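Polymeric immunoglobulin receptor (Mus musculus, PDB 4NOB) probably binds polymeric immunoglobulins and carries them across epithelia, with this crystallised V-type domain the first of its extracellular immunoglobulin domains. Local coordinates at residues I8-V14 with S106-E112; T37-W41 with T52-N57; S16-V22 with I83-Q88. One frame throughout, in Å; residues are numbered along the deposited sequence.

Contact 1: residues I8-V14 with S106-E112; sequences IFGPQEV and SFDVSLE. With MG (magnesium ion), chain C.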
loop_
_atom_site.group_PDB
_atom_site.type_symbol
_atom_site.label_atom_id
_atom_site.label_comp_id
_atom_site.label_asym_id
_atom_site.label_seq_id
_atom_site.Cartn_x
_atom_site.Cartn_y
_atom_site.Cartn_z
ATOM N N ILE A 8 -7.658 3.365 -10.567
ATOM C CA ILE A 8 -6.764 2.540 -9.764
ATOM C C ILE A 8 -7.518 1.292 -9.354
ATOM O O ILE A 8 -8.702 1.338 -8.948
ATOM C CB ILE A 8 -6.231 3.302 -8.557
ATOM C CG1 ILE A 8 -5.766 4.747 -8.841
ATOM C CG2 ILE A 8 -5.136 2.484 -7.861
ATOM C CD1 ILE A 8 -4.644 4.850 -9.856
ATOM N N PHE A 9 -6.857 0.158 -9.404
ATOM C CA PHE A 9 -7.360 -1.117 -8.900
ATOM C C PHE A 9 -6.291 -1.796 -8.042
ATOM O O PHE A 9 -5.072 -1.624 -8.306
ATOM C CB PHE A 9 -7.863 -2.068 -10.017
ATOM C CG PHE A 9 -8.531 -3.323 -9.552
ATOM C CD1 PHE A 9 -9.657 -3.307 -8.772
ATOM C CD2 PHE A 9 -7.993 -4.574 -9.781
ATOM C CE1 PHE A 9 -10.274 -4.468 -8.327
ATOM C CE2 PHE A 9 -8.580 -5.697 -9.364
ATOM C CZ PHE A 9 -9.709 -5.715 -8.628
ATOM N N GLY A 10 -6.677 -2.618 -7.128
ATOM C CA GLY A 10 -5.760 -3.356 -6.252
ATOM C C GLY A 10 -6.575 -4.412 -5.529
ATOM O O GLY A 10 -7.683 -4.713 -5.938
ATOM N N PRO A 11 -6.021 -5.005 -4.489
ATOM C CA PRO A 11 -6.739 -6.036 -3.740
ATOM C C PRO A 11 -7.627 -5.348 -2.685
ATOM O O PRO A 11 -7.158 -4.685 -1.770
ATOM C CB PRO A 11 -5.606 -6.778 -3.078
ATOM C CG PRO A 11 -4.503 -5.770 -2.902
ATOM C CD PRO A 11 -4.696 -4.729 -3.926
ATOM N N GLN A 12 -8.928 -5.545 -2.753
ATOM C CA GLN A 12 -9.872 -4.899 -1.865
ATOM C C GLN A 12 -9.611 -5.321 -0.416
ATOM O O GLN A 12 -9.726 -4.516 0.493
ATOM C CB GLN A 12 -11.302 -5.297 -2.300
ATOM C CG GLN A 12 -12.395 -4.697 -1.437
ATOM C CD GLN A 12 -13.803 -5.183 -1.835
ATOM O OE1 GLN A 12 -13.963 -5.867 -2.873
ATOM N NE2 GLN A 12 -14.741 -4.964 -0.978
ATOM N N GLU A 13 -9.333 -6.613 -0.199
ATOM C CA GLU A 13 -9.013 -7.112 1.092
ATOM C C GLU A 13 -7.831 -7.979 1.009
ATOM O O GLU A 13 -7.638 -8.761 0.056
ATOM C CB GLU A 13 -10.217 -7.862 1.648
ATOM C CG GLU A 13 -10.037 -8.073 3.142
ATOM C CD GLU A 13 -9.738 -9.483 3.491
ATOM O OE1 GLU A 13 -9.142 -10.176 2.630
ATOM O OE2 GLU A 13 -10.108 -9.883 4.642
ATOM N N VAL A 14 -6.879 -7.742 1.922
ATOM C CA VAL A 14 -5.681 -8.544 2.038
ATOM C C VAL A 14 -5.656 -9.168 3.424
ATOM O O VAL A 14 -5.815 -8.460 4.390
ATOM C CB VAL A 14 -4.400 -7.689 1.862
ATOM C CG1 VAL A 14 -3.169 -8.542 2.087
ATOM C CG2 VAL A 14 -4.393 -7.047 0.454
ATOM N N SER A 106 -6.932 7.107 -6.131
ATOM C CA SER A 106 -6.613 6.078 -5.138
ATOM C C SER A 106 -7.582 4.942 -5.084
ATOM O O SER A 106 -8.655 4.988 -5.724
ATOM C CB SER A 106 -6.522 6.699 -3.793
ATOM O OG SER A 106 -7.795 7.157 -3.368
ATOM N N PHE A 107 -7.138 3.843 -4.440
ATOM C CA PHE A 107 -7.866 2.625 -4.270
ATOM C C PHE A 107 -7.774 2.176 -2.833
ATOM O O PHE A 107 -6.667 2.198 -2.270
ATOM C CB PHE A 107 -7.383 1.557 -5.233
ATOM C CG PHE A 107 -8.095 0.260 -5.093
ATOM C CD1 PHE A 107 -9.259 -0.034 -5.840
ATOM C CD2 PHE A 107 -7.610 -0.741 -4.255
ATOM C CE1 PHE A 107 -9.871 -1.236 -5.687
ATOM C CE2 PHE A 107 -8.282 -1.897 -4.092
ATOM C CZ PHE A 107 -9.397 -2.184 -4.840
ATOM N N ASP A 108 -8.900 1.791 -2.226
ATOM C CA ASP A 108 -8.976 1.408 -0.782
ATOM C C ASP A 108 -8.647 -0.087 -0.651
ATOM O O ASP A 108 -9.274 -0.936 -1.284
ATOM C CB ASP A 108 -10.362 1.656 -0.250
ATOM C CG ASP A 108 -10.715 3.115 -0.205
ATOM O OD1 ASP A 108 -9.935 4.053 -0.437
ATOM O OD2 ASP A 108 -11.958 3.301 -0.007
ATOM N N VAL A 109 -7.728 -0.357 0.265
ATOM C CA VAL A 109 -7.283 -1.701 0.611
ATOM C C VAL A 109 -7.540 -1.931 2.099
ATOM O O VAL A 109 -7.046 -1.142 2.952
ATOM C CB VAL A 109 -5.808 -1.855 0.279
ATOM C CG1 VAL A 109 -5.332 -3.243 0.697
ATOM C CG2 VAL A 109 -5.514 -1.602 -1.172
ATOM N N SER A 110 -8.248 -2.996 2.476
ATOM C CA SER A 110 -8.417 -3.347 3.850
ATOM C C SER A 110 -7.405 -4.460 4.155
ATOM O O SER A 110 -7.337 -5.498 3.490
ATOM C CB SER A 110 -9.800 -3.890 3.999
ATOM O OG SER A 110 -10.002 -4.520 5.260
ATOM N N LEU A 111 -6.516 -4.191 5.126
ATOM C CA LEU A 111 -5.501 -5.184 5.474
ATOM C C LEU A 111 -5.911 -5.779 6.832
ATOM O O LEU A 111 -6.073 -5.035 7.808
ATOM C CB LEU A 111 -4.131 -4.503 5.562
ATOM C CG LEU A 111 -2.964 -5.346 6.021
ATOM C CD1 LEU A 111 -2.746 -6.558 5.147
ATOM C CD2 LEU A 111 -1.705 -4.466 6.145
ATOM N N GLU A 112 -6.025 -7.096 6.890
ATOM C CA GLU A 112 -6.323 -7.789 8.124
ATOM C C GLU A 112 -5.146 -8.682 8.452
ATOM O O GLU A 112 -4.823 -9.580 7.665
ATOM C CB GLU A 112 -7.587 -8.661 8.057
ATOM C CG GLU A 112 -7.685 -9.618 9.274
ATOM C CD GLU A 112 -7.905 -8.967 10.672
ATOM O OE1 GLU A 112 -8.398 -7.808 10.751
ATOM O OE2 GLU A 112 -7.613 -9.672 11.711
HETATM MG MG MG C . -7.981 -9.359 13.783
HETATM O O HOH W 1 -9.851 4.156 -8.447
HETATM O O HOH W 2 -11.352 -2.215 0.892
HETATM O O HOH W 3 -8.310 -7.418 13.499
HETATM O O HOH W 4 -7.912 -11.467 13.787
HETATM O O HOH W 5 -6.097 -9.272 14.294
HETATM O O HOH W 6 -10.025 -9.834 13.361
#
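Phe107 lays one face of its ring against the backbone of Phe9 and Gly10. Its CG stands anti to the backbone N (chi1 179°), which carries the ring over to the 8-14 segment, and Gly10 N sits 3.4 Å above the ring plane, over its centre. Gly10 CA joins in a CH-pi contact, 4.0 Å from the ring centroid. Ile8 slides past the base of the ring, its CG2 3.6 Å from Phe107 CB. At the far end Val14 spreads two methyls: CG1 meets Leu111 CD1 at 3.7 Å and CG2 meets Val109 CG1 at 3.9 Å, on the side where Val22 of strand 22-27 also packs. Its backbone is held both ways, N giving to Ser110 O (2.8 Å) and O receiving Glu112 N (2.9 Å), and Ser110 N reaches back to Gln12 O. This is the parallel A′-G pairing of a V-set domain. At the end of this pairing, Glu112 OE2 binds a magnesium ion at 2.1 Å, with four waters completing the observed ligands, and also bonds Ser114 OG. The chemistry changes along the contact: ring and CH-pi packing carries the irregular beginning, while at the end backbone bonds are joined by the Val14 methyls.

Contact 2: residues T37-W41 with T52-N57; sequences TRKYW and TLISSN
Trp41 O takes two backbone donors at once, Leu53 N at 2.9 Å and, weakly, Ile54 N at 3.3 Å. Two residues facing one make a classic beta bulge, placed where the chain turns a corner at Leu53. Trp41 N answers by giving to Ile54 O, and beside it Trp41 CB rests 3.7 Å from Ile54 CG2; the indole itself goes inward, with NE1 hydrogen-bonded to Tyr64 OH. At the opposite end, Lys39 O receives Ser56 N, while Ser56 turns its OG back to accept Lys39 N at 2.9 Å in an almost perfectly straight bond (179°), so a hydroxyl extends the ladder. Arg38 runs extended from CG to NE. Its NH2 gives to Thr52 OG1 at 3.3 Å, a bent bond (136°) but only 5° out of the guanidinium plane, and Asn57 OD1 also lies at the edge, 3.2 Å from Arg38 CD. Tyr40 CB lies over one face, towards its rim, and Arg38 NH1 bonds Gly99 O. In V-set terms strand 39-44 is C, pairing here with the C′ side. The grip is mixed: backbone bonds and the bulge fix the turn, Ser56 closes one end, and Arg38 ties Thr52 OG1 and Gly99 O to one guanidinium.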
loop_
_atom_site.group_PDB
_atom_site.type_symbol
_atom_site.label_atom_id
_atom_site.label_comp_id
_atom_site.label_asym_id
_atom_site.label_seq_id
_atom_site.Cartn_x
_atom_site.Cartn_y
_atom_site.Cartn_z
ATOM N N THR A 37 4.326 9.912 -12.071
ATOM C CA THR A 37 3.830 10.684 -10.940
ATOM C C THR A 37 4.191 10.012 -9.645
ATOM O O THR A 37 4.543 8.806 -9.610
ATOM C CB THR A 37 2.373 10.981 -11.055
ATOM O OG1 THR A 37 2.071 12.115 -10.191
ATOM C CG2 THR A 37 1.478 9.835 -10.770
ATOM N N ARG A 38 4.047 10.736 -8.539
ATOM C CA ARG A 38 4.238 10.168 -7.188
ATOM C C ARG A 38 3.252 9.012 -6.949
ATOM O O ARG A 38 2.060 9.098 -7.267
ATOM C CB ARG A 38 4.030 11.255 -6.142
ATOM C CG ARG A 38 4.044 10.793 -4.718
ATOM C CD ARG A 38 3.884 11.972 -3.803
ATOM N NE ARG A 38 3.788 11.604 -2.356
ATOM C CZ ARG A 38 2.654 11.403 -1.694
ATOM N NH1 ARG A 38 1.442 11.613 -2.186
ATOM N NH2 ARG A 38 2.779 11.103 -0.401
ATOM N N LYS A 39 3.765 7.911 -6.415
ATOM C CA LYS A 39 2.972 6.826 -5.913
ATOM C C LYS A 39 3.056 6.808 -4.422
ATOM O O LYS A 39 4.101 7.082 -3.814
ATOM C CB LYS A 39 3.531 5.491 -6.405
ATOM C CG LYS A 39 3.952 5.392 -7.841
ATOM C CD LYS A 39 2.908 5.638 -8.861
ATOM C CE LYS A 39 3.267 5.490 -10.319
ATOM N NZ LYS A 39 4.423 6.329 -10.683
ATOM N N TYR A 40 1.968 6.363 -3.771
ATOM C CA TYR A 40 1.959 6.305 -2.289
ATOM C C TYR A 40 1.137 5.152 -1.760
ATOM O O TYR A 40 0.235 4.644 -2.417
ATOM C CB TYR A 40 1.474 7.643 -1.679
ATOM C CG TYR A 40 0.072 8.002 -2.010
ATOM C CD1 TYR A 40 -1.018 7.460 -1.318
ATOM C CD2 TYR A 40 -0.251 8.832 -3.074
ATOM C CE1 TYR A 40 -2.310 7.766 -1.673
ATOM C CE2 TYR A 40 -1.546 9.100 -3.410
ATOM C CZ TYR A 40 -2.593 8.549 -2.711
ATOM O OH TYR A 40 -3.932 8.870 -2.976
ATOM N N TRP A 41 1.415 4.833 -0.501
ATOM C CA TRP A 41 0.670 3.917 0.326
ATOM C C TRP A 41 0.453 4.700 1.625
ATOM O O TRP A 41 1.396 5.118 2.265
ATOM C CB TRP A 41 1.431 2.647 0.561
ATOM C CG TRP A 41 0.890 1.662 1.534
ATOM C CD1 TRP A 41 1.425 1.387 2.764
ATOM C CD2 TRP A 41 -0.243 0.784 1.381
ATOM N NE1 TRP A 41 0.703 0.413 3.413
ATOM C CE2 TRP A 41 -0.300 -0.015 2.545
ATOM C CE3 TRP A 41 -1.185 0.582 0.370
ATOM C CZ2 TRP A 41 -1.248 -1.017 2.728
ATOM C CZ3 TRP A 41 -2.113 -0.408 0.558
ATOM C CH2 TRP A 41 -2.125 -1.194 1.724
ATOM N N THR A 52 0.636 9.079 4.890
ATOM C CA THR A 52 1.638 8.388 4.069
ATOM C C THR A 52 2.552 7.589 4.882
ATOM O O THR A 52 3.182 8.089 5.846
ATOM C CB THR A 52 2.425 9.331 3.197
ATOM O OG1 THR A 52 1.515 10.104 2.426
ATOM C CG2 THR A 52 3.328 8.597 2.186
ATOM N N LEU A 53 2.705 6.307 4.523
ATOM C CA LEU A 53 3.653 5.417 5.142
ATOM C C LEU A 53 4.846 5.097 4.229
ATOM O O LEU A 53 5.953 4.876 4.737
ATOM C CB LEU A 53 2.996 4.063 5.529
ATOM C CG LEU A 53 1.893 4.246 6.581
ATOM C CD1 LEU A 53 1.167 2.936 6.761
ATOM C CD2 LEU A 53 2.441 4.790 7.906
ATOM N N ILE A 54 4.654 5.149 2.923
ATOM C CA ILE A 54 5.781 4.968 1.984
ATOM C C ILE A 54 5.430 5.640 0.703
ATOM O O ILE A 54 4.209 5.627 0.327
ATOM C CB ILE A 54 6.159 3.434 1.868
ATOM C CG1 ILE A 54 7.385 3.293 1.020
ATOM C CG2 ILE A 54 4.999 2.626 1.369
ATOM C CD1 ILE A 54 8.004 1.863 1.118
ATOM N N SER A 55 6.361 6.267 -0.002
ATOM C CA SER A 55 6.064 6.825 -1.261
ATOM C C SER A 55 7.270 6.664 -2.221
ATOM O O SER A 55 8.435 6.481 -1.760
ATOM C CB SER A 55 5.636 8.299 -1.128
ATOM O OG SER A 55 6.867 9.065 -0.953
ATOM N N SER A 56 6.996 6.835 -3.485
ATOM C CA SER A 56 7.991 6.715 -4.547
ATOM C C SER A 56 8.997 7.885 -4.539
ATOM O O SER A 56 9.988 7.786 -5.305
ATOM C CB SER A 56 7.383 6.565 -5.933
ATOM O OG SER A 56 6.620 7.717 -6.270
ATOM N N ASN A 57 8.786 8.962 -3.766
ATOM C CA ASN A 57 9.824 9.989 -3.631
ATOM C C ASN A 57 10.859 9.465 -2.643
ATOM O O ASN A 57 11.837 10.178 -2.343
ATOM C CB ASN A 57 9.208 11.262 -3.107
ATOM C CG ASN A 57 8.175 11.890 -4.047
ATOM O OD1 ASN A 57 7.069 12.328 -3.617
ATOM N ND2 ASN A 57 8.511 11.943 -5.326
HETATM O O HOH W 7 6.053 11.691 0.096
HETATM O O HOH W 8 7.037 6.326 -9.349
#

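Contact 3: residues S16-V22 with I83-Q88; sequences SIEGDSV and IEQLTQ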
loop_
_atom_site.group_PDB
_atom_site.type_symbol
_atom_site.label_atom_id
_atom_site.label_comp_id
_atom_site.label_asym_id
_atom_site.label_seq_id
_atom_site.Cartn_x
_atom_site.Cartn_y
_atom_site.Cartn_z
ATOM N N SER A 16 -3.694 -11.721 6.144
ATOM C CA SER A 16 -2.414 -12.304 6.483
ATOM C C SER A 16 -2.435 -12.723 7.928
ATOM O O SER A 16 -3.438 -12.546 8.664
ATOM C CB SER A 16 -1.341 -11.266 6.259
ATOM O OG SER A 16 -0.070 -11.942 6.171
ATOM N N ILE A 17 -1.331 -13.349 8.347
ATOM C CA ILE A 17 -1.074 -13.744 9.715
ATOM C C ILE A 17 0.167 -13.056 10.213
ATOM O O ILE A 17 1.127 -12.761 9.458
ATOM C CB ILE A 17 -0.874 -15.268 9.755
ATOM C CG1 ILE A 17 -2.139 -15.999 9.229
ATOM C CG2 ILE A 17 -0.557 -15.741 11.126
ATOM C CD1 ILE A 17 -3.350 -15.715 10.049
ATOM N N GLU A 18 0.245 -12.831 11.502
ATOM C CA GLU A 18 1.427 -12.228 12.114
ATOM C C GLU A 18 2.693 -12.955 11.750
ATOM O O GLU A 18 2.744 -14.191 11.786
ATOM C CB GLU A 18 1.397 -12.173 13.653
ATOM C CG GLU A 18 0.360 -11.367 14.362
ATOM C CD GLU A 18 0.944 -10.794 15.647
ATOM O OE1 GLU A 18 1.542 -11.598 16.448
ATOM O OE2 GLU A 18 0.751 -9.611 15.922
ATOM N N GLY A 19 3.657 -12.168 11.302
ATOM C CA GLY A 19 4.951 -12.698 10.817
ATOM C C GLY A 19 5.102 -12.767 9.336
ATOM O O GLY A 19 6.269 -12.858 8.869
ATOM N N ASP A 20 3.990 -12.787 8.597
ATOM C CA ASP A 20 3.907 -12.896 7.195
ATOM C C ASP A 20 4.407 -11.562 6.575
ATOM O O ASP A 20 4.482 -10.466 7.228
ATOM C CB ASP A 20 2.468 -13.063 6.703
ATOM C CG ASP A 20 1.867 -14.458 6.738
ATOM O OD1 ASP A 20 2.543 -15.400 7.079
ATOM O OD2 ASP A 20 0.611 -14.501 6.301
ATOM N N SER A 21 4.587 -11.634 5.257
ATOM C CA SER A 21 4.802 -10.553 4.333
ATOM C C SER A 21 3.665 -10.534 3.347
ATOM O O SER A 21 3.070 -11.589 2.984
ATOM C CB SER A 21 6.078 -10.784 3.568
ATOM O OG SER A 21 7.252 -10.837 4.349
ATOM N N VAL A 22 3.392 -9.328 2.836
ATOM C CA VAL A 22 2.473 -9.170 1.743
ATOM C C VAL A 22 3.070 -8.335 0.612
ATOM O O VAL A 22 4.031 -7.601 0.804
ATOM C CB VAL A 22 1.154 -8.545 2.105
ATOM C CG1 VAL A 22 0.345 -9.457 3.006
ATOM C CG2 VAL A 22 1.388 -7.173 2.688
ATOM N N ILE A 83 5.333 -5.278 2.287
ATOM C CA ILE A 83 5.297 -5.041 3.728
ATOM C C ILE A 83 5.591 -6.325 4.422
ATOM O O ILE A 83 4.904 -7.298 4.199
ATOM C CB ILE A 83 3.950 -4.452 4.242
ATOM C CG1 ILE A 83 3.401 -3.335 3.282
ATOM C CG2 ILE A 83 4.155 -3.915 5.642
ATOM C CD1 ILE A 83 1.987 -3.028 3.610
ATOM N N GLU A 84 6.601 -6.315 5.256
ATOM C CA GLU A 84 7.110 -7.502 5.924
ATOM C C GLU A 84 6.934 -7.411 7.427
ATOM O O GLU A 84 6.642 -6.385 7.986
ATOM C CB GLU A 84 8.568 -7.799 5.558
ATOM C CG GLU A 84 8.708 -7.767 4.057
ATOM C CD GLU A 84 9.911 -7.157 3.482
ATOM O OE1 GLU A 84 10.821 -6.771 4.304
ATOM O OE2 GLU A 84 9.917 -7.137 2.164
ATOM N N GLN A 85 7.150 -8.537 8.100
ATOM C CA GLN A 85 7.107 -8.576 9.575
ATOM C C GLN A 85 5.802 -8.034 10.104
ATOM O O GLN A 85 5.756 -7.245 11.006
ATOM C CB GLN A 85 8.306 -7.857 10.177
ATOM C CG GLN A 85 9.585 -8.513 9.726
ATOM C CD GLN A 85 10.790 -7.804 10.282
ATOM O OE1 GLN A 85 10.922 -7.699 11.511
ATOM N NE2 GLN A 85 11.635 -7.222 9.387
ATOM N N LEU A 86 4.700 -8.475 9.481
ATOM C CA LEU A 86 3.388 -7.976 9.855
ATOM C C LEU A 86 3.047 -8.344 11.251
ATOM O O LEU A 86 3.426 -9.428 11.742
ATOM C CB LEU A 86 2.339 -8.458 8.883
ATOM C CG LEU A 86 2.461 -7.936 7.470
ATOM C CD1 LEU A 86 1.565 -8.650 6.552
ATOM C CD2 LEU A 86 2.105 -6.432 7.366
ATOM N N THR A 87 2.336 -7.483 11.911
ATOM C CA THR A 87 1.691 -7.853 13.179
ATOM C C THR A 87 0.236 -7.426 13.140
ATOM O O THR A 87 -0.284 -6.738 12.237
ATOM C CB THR A 87 2.358 -7.228 14.409
ATOM O OG1 THR A 87 1.932 -5.870 14.540
ATOM C CG2 THR A 87 3.840 -7.365 14.331
ATOM N N GLN A 88 -0.550 -7.856 14.165
ATOM C CA GLN A 88 -1.900 -7.423 14.280
ATOM C C GLN A 88 -2.075 -5.913 14.243
ATOM O O GLN A 88 -3.100 -5.411 13.793
ATOM C CB GLN A 88 -2.597 -8.009 15.482
ATOM C CG GLN A 88 -2.683 -9.497 15.556
ATOM C CD GLN A 88 -3.294 -9.906 16.848
ATOM O OE1 GLN A 88 -2.511 -9.985 17.895
ATOM N NE2 GLN A 88 -4.491 -10.240 16.841
HETATM O O HOH W 9 7.697 -11.235 7.044
#
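Ser16 touches Leu86 with its CB, which lies 3.9 Å from Leu86 CD1. Ile17 points away, but its N gives to Asp20 OD2, arriving from above the carboxylate plane, and its O accepts Asp20 N to close a type II turn. Glu18, on that turn, leans across to the other segment: bent at chi2 (-147°), the chain brings OE2 to Gln88 N at 2.8 Å, using the anti lone pair in a nearly straight bond (171°). The same oxygen lies 3.2 Å from Thr87 CB, and the carboxylate stands almost perpendicular to the Gln88 amide. With an alanine here, the N-H of Gln88 would probably be left without its mate and a gap opened beside Thr87. Gly19 follows with a positive phi (102°) that suits the third position of the turn, its N giving to Leu86 O. This is the reversal from A′ to B in the V-set sandwich, pinned to the loop that leads from strand 78-83 towards strand 92-98. Asp20 O then receives Leu86 N at 3.0 Å, with Leu86 CG close by at 3.2 Å. Ser21 sets its OG against Glu84 CG, 3.4 Å away, and one water links that hydroxyl with Gly19 O and Gln85 N. Val22 ends the run in a regular antiparallel hydrogen-bonded pair with Ile83, each N giving to the other's O; the Val22 and Leu86 side chains cross at about a right angle, Val22 CG1 3.8 Å from Leu86 CD1.

How the contacts relate
Contacts 2 and 3 both nest along the chain inside the loop closed by contact 1. Contacts 1 and 3 share strand 13-17, and their centres are about 16 Å apart: Glu112 O lies 2.9 Å from Ser16 N, probably a hydrogen bond, and Val14 CG1 packs 3.7 Å from Val22 CG1. Contact 2 reaches both through Trp41, whose CH2 is 3.9 Å from Val109 CG1 and whose NE1 is 3.7 Å from Ile83 CD1, and which packs on Cys96, one half of the Cys26-Cys96 disulfide. The magnesium ion bound in contact 1 lies about 5 Å from the Gln88 side chain of contact 3, whereas the glycan is about 10 Å from the side chain of Phe9.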